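Local coordinates for N5-Carboxyaminoimidazole ribonucleotide synthetase (Staphylococcus aureus subsp. aureus, PDB 3ORQ), which catalyses the ATP-dependent conversion of 5-aminoimidazole ribonucleotide and bicarbonate to N5-carboxyaminoimidazole ribonucleotide in purine biosynthesis, at residues N242-S247 with L266-I271. Residues are numbered along the deposited sequence; the frame is centred on the assembly and turned at random.
Sequences NKIIQS and LYVNEI. With MG (magnesium ion), chain C; ADP (adenosine-5'-diphosphate), chain D.
Ile244 sets both of its methyl groups against the end of Ile271, and the two side chains meet tip to tip. CG2 of Ile244 lies 3.4 Å from CD1 of Ile271, tighter than usual for two carbons. CD1 of Ile244 is 3.6 Å from that same Ile271 CD1, so one methyl sits against both branches. In Ile271, CG1 is anti to the carbonyl carbon (chi1 -43°) and the chain runs on extended, which carries CD1 out to the helix. CG1 of Val268 is 4.3 Å from CD1 of Ile244, a looser contact. Leu118 of helix 111-120 touches all three residues and adds to this buried apolar cluster.

Val268 and Ile271 both point toward the helix although they are three positions apart. A classic beta bulge explains this: Asn269 and Glu270 both face Glu257 on the neighbouring strand. The two side chains turn to the bound magnesium ion and ADP. Asn269 ND2 donates a hydrogen bond to O2A of ADP (3.1 Å, 152°). Glu270 OE2 binds the magnesium ion at 2.2 Å, and ADP O2A binds it at 2.3 Å. Glu257 is the second protein ligand of this metal.

Helix 234-245 thus packs against one side of strand 266-272. The bulge turns Val268 and Ile271 to the helix and puts Asn269 and Glu270 on the side facing the magnesium-nucleotide site of the ATP-grasp fold.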
loop_
_atom_site.group_PDB
_atom_site.type_symbol
_atom_site.label_atom_id
_atom_site.label_comp_id
_atom_site.label_asym_id
_atom_site.label_seq_id
_atom_site.Cartn_x
_atom_site.Cartn_y
_atom_site.Cartn_z
ATOM N N ASN A 242 -25.062 -3.652 -14.893
ATOM C CA ASN A 242 -26.391 -3.549 -14.321
ATOM C C ASN A 242 -27.291 -4.711 -14.668
ATOM O O ASN A 242 -28.063 -5.140 -13.825
ATOM C CB ASN A 242 -27.047 -2.237 -14.679
ATOM C CG ASN A 242 -26.281 -1.040 -14.135
ATOM O OD1 ASN A 242 -25.595 -1.107 -13.077
ATOM N ND2 ASN A 242 -26.395 0.077 -14.850
ATOM N N LYS A 243 -27.179 -5.263 -15.876
ATOM C CA LYS A 243 -27.951 -6.470 -16.205
ATOM C C LYS A 243 -27.427 -7.655 -15.407
ATOM O O LYS A 243 -28.206 -8.427 -14.834
ATOM C CB LYS A 243 -27.899 -6.781 -17.698
ATOM C CG LYS A 243 -28.851 -5.934 -18.556
ATOM C CD LYS A 243 -28.443 -5.997 -20.031
ATOM C CE LYS A 243 -29.446 -5.253 -20.928
ATOM N NZ LYS A 243 -29.311 -3.763 -20.938
ATOM N N ILE A 244 -26.101 -7.780 -15.336
ATOM C CA ILE A 244 -25.492 -8.953 -14.716
ATOM C C ILE A 244 -25.834 -9.051 -13.242
ATOM O O ILE A 244 -26.019 -10.143 -12.702
ATOM C CB ILE A 244 -23.959 -8.918 -14.875
ATOM C CG1 ILE A 244 -23.584 -8.974 -16.351
ATOM C CG2 ILE A 244 -23.291 -10.006 -14.033
ATOM C CD1 ILE A 244 -22.070 -8.866 -16.622
ATOM N N ILE A 245 -25.888 -7.898 -12.597
ATOM C CA ILE A 245 -26.143 -7.765 -11.164
ATOM C C ILE A 245 -27.584 -8.126 -10.744
ATOM O O ILE A 245 -27.860 -8.404 -9.584
ATOM C CB ILE A 245 -25.763 -6.302 -10.766
ATOM C CG1 ILE A 245 -24.360 -6.271 -10.172
ATOM C CG2 ILE A 245 -26.777 -5.600 -9.855
ATOM C CD1 ILE A 245 -23.297 -6.526 -11.160
ATOM N N GLN A 246 -28.515 -8.128 -11.676
ATOM C CA GLN A 246 -29.867 -8.639 -11.347
ATOM C C GLN A 246 -29.963 -10.154 -11.364
ATOM O O GLN A 246 -30.977 -10.709 -10.952
ATOM C CB GLN A 246 -30.959 -8.063 -12.253
ATOM C CG GLN A 246 -31.476 -6.709 -11.793
ATOM C CD GLN A 246 -30.823 -5.570 -12.565
ATOM O OE1 GLN A 246 -31.017 -5.433 -13.792
ATOM N NE2 GLN A 246 -30.040 -4.734 -11.848
ATOM N N SER A 247 -28.937 -10.817 -11.870
ATOM C CA SER A 247 -28.999 -12.264 -11.983
ATOM C C SER A 247 -28.030 -13.008 -11.076
ATOM O O SER A 247 -28.240 -14.210 -10.823
ATOM C CB SER A 247 -28.829 -12.705 -13.451
ATOM O OG SER A 247 -29.961 -12.297 -14.228
ATOM N N LEU A 266 -19.834 -4.519 -28.717
ATOM C CA LEU A 266 -19.454 -4.954 -27.368
ATOM C C LEU A 266 -20.066 -6.300 -27.039
ATOM O O LEU A 266 -21.273 -6.472 -27.171
ATOM C CB LEU A 266 -19.897 -3.933 -26.299
ATOM C CG LEU A 266 -19.320 -4.059 -24.867
ATOM C CD1 LEU A 266 -17.843 -3.690 -24.849
ATOM C CD2 LEU A 266 -20.071 -3.246 -23.797
ATOM N N TYR A 267 -19.237 -7.255 -26.631
ATOM C CA TYR A 267 -19.743 -8.485 -26.026
ATOM C C TYR A 267 -19.128 -8.687 -24.626
ATOM O O TYR A 267 -17.933 -8.411 -24.408
ATOM C CB TYR A 267 -19.404 -9.733 -26.847
ATOM C CG TYR A 267 -19.727 -9.748 -28.345
ATOM C CD1 TYR A 267 -19.056 -8.907 -29.242
ATOM C CD2 TYR A 267 -20.636 -10.668 -28.870
ATOM C CE1 TYR A 267 -19.311 -8.959 -30.580
ATOM C CE2 TYR A 267 -20.878 -10.728 -30.203
ATOM C CZ TYR A 267 -20.216 -9.873 -31.055
ATOM O OH TYR A 267 -20.476 -9.913 -32.409
ATOM N N VAL A 268 -19.927 -9.214 -23.702
ATOM C CA VAL A 268 -19.397 -9.726 -22.457
ATOM C C VAL A 268 -18.685 -11.042 -22.742
ATOM O O VAL A 268 -19.293 -11.949 -23.317
ATOM C CB VAL A 268 -20.534 -9.975 -21.462
ATOM C CG1 VAL A 268 -19.996 -10.255 -20.087
ATOM C CG2 VAL A 268 -21.449 -8.786 -21.424
ATOM N N ASN A 269 -17.414 -11.143 -22.342
ATOM C CA ASN A 269 -16.671 -12.391 -22.392
ATOM C C ASN A 269 -16.842 -13.274 -21.153
ATOM O O ASN A 269 -17.343 -14.390 -21.233
ATOM C CB ASN A 269 -15.176 -12.138 -22.626
ATOM C CG ASN A 269 -14.319 -13.442 -22.528
ATOM O OD1 ASN A 269 -14.788 -14.544 -22.857
ATOM N ND2 ASN A 269 -13.070 -13.307 -22.050
ATOM N N GLU A 270 -16.368 -12.791 -20.010
ATOM C CA GLU A 270 -16.425 -13.576 -18.781
ATOM C C GLU A 270 -16.396 -12.673 -17.548
ATOM O O GLU A 270 -16.022 -11.500 -17.647
ATOM C CB GLU A 270 -15.250 -14.580 -18.745
ATOM C CG GLU A 270 -13.847 -13.959 -18.488
ATOM C CD GLU A 270 -12.672 -14.928 -18.720
ATOM O OE1 GLU A 270 -12.911 -16.108 -19.135
ATOM O OE2 GLU A 270 -11.494 -14.493 -18.509
ATOM N N ILE A 271 -16.776 -13.225 -16.394
ATOM C CA ILE A 271 -16.749 -12.494 -15.134
ATOM C C ILE A 271 -15.896 -13.231 -14.068
ATOM O O ILE A 271 -16.059 -14.439 -13.853
ATOM C CB ILE A 271 -18.150 -12.293 -14.566
ATOM C CG1 ILE A 271 -19.145 -11.897 -15.653
ATOM C CG2 ILE A 271 -18.136 -11.254 -13.409
ATOM C CD1 ILE A 271 -20.605 -11.813 -15.124
HETATM MG MG MG C . -9.706 -13.817 -19.568
HETATM P PB ADP D . -9.084 -17.347 -19.783
HETATM O O1B ADP D . -10.307 -17.538 -18.925
HETATM O O2B ADP D . -8.352 -16.035 -19.720
HETATM O O3B ADP D . -8.166 -18.536 -19.705
HETATM P PA ADP D . -10.593 -16.386 -21.994
HETATM O O1A ADP D . -11.856 -17.123 -22.365
HETATM O O2A ADP D . -10.703 -15.137 -21.157
HETATM O O3A ADP D . -9.567 -17.437 -21.315
HETATM O "O5'" ADP D . -9.759 -16.001 -23.311
HETATM C "C5'" ADP D . -8.420 -15.543 -23.237
HETATM C "C4'" ADP D . -8.121 -14.713 -24.473
HETATM O "O4'" ADP D . -8.323 -15.491 -25.682
HETATM C "C3'" ADP D . -9.028 -13.487 -24.602
HETATM O "O3'" ADP D . -8.550 -12.330 -23.908
HETATM C "C2'" ADP D . -9.046 -13.260 -26.106
HETATM O "O2'" ADP D . -7.992 -12.395 -26.490
HETATM C "C1'" ADP D . -8.858 -14.646 -26.713
HETATM N N9 ADP D . -10.233 -15.097 -27.022
HETATM C C8 ADP D . -11.003 -15.856 -26.213
HETATM N N7 ADP D . -12.230 -16.071 -26.747
HETATM C C5 ADP D . -12.225 -15.437 -27.948
HETATM C C6 ADP D . -13.208 -15.277 -29.050
HETATM N N6 ADP D . -14.438 -15.848 -28.934
HETATM N N1 ADP D . -12.828 -14.537 -30.118
HETATM C C2 ADP D . -11.604 -13.963 -30.209
HETATM N N3 ADP D . -10.656 -14.066 -29.245
HETATM C C4 ADP D . -10.919 -14.785 -28.119
#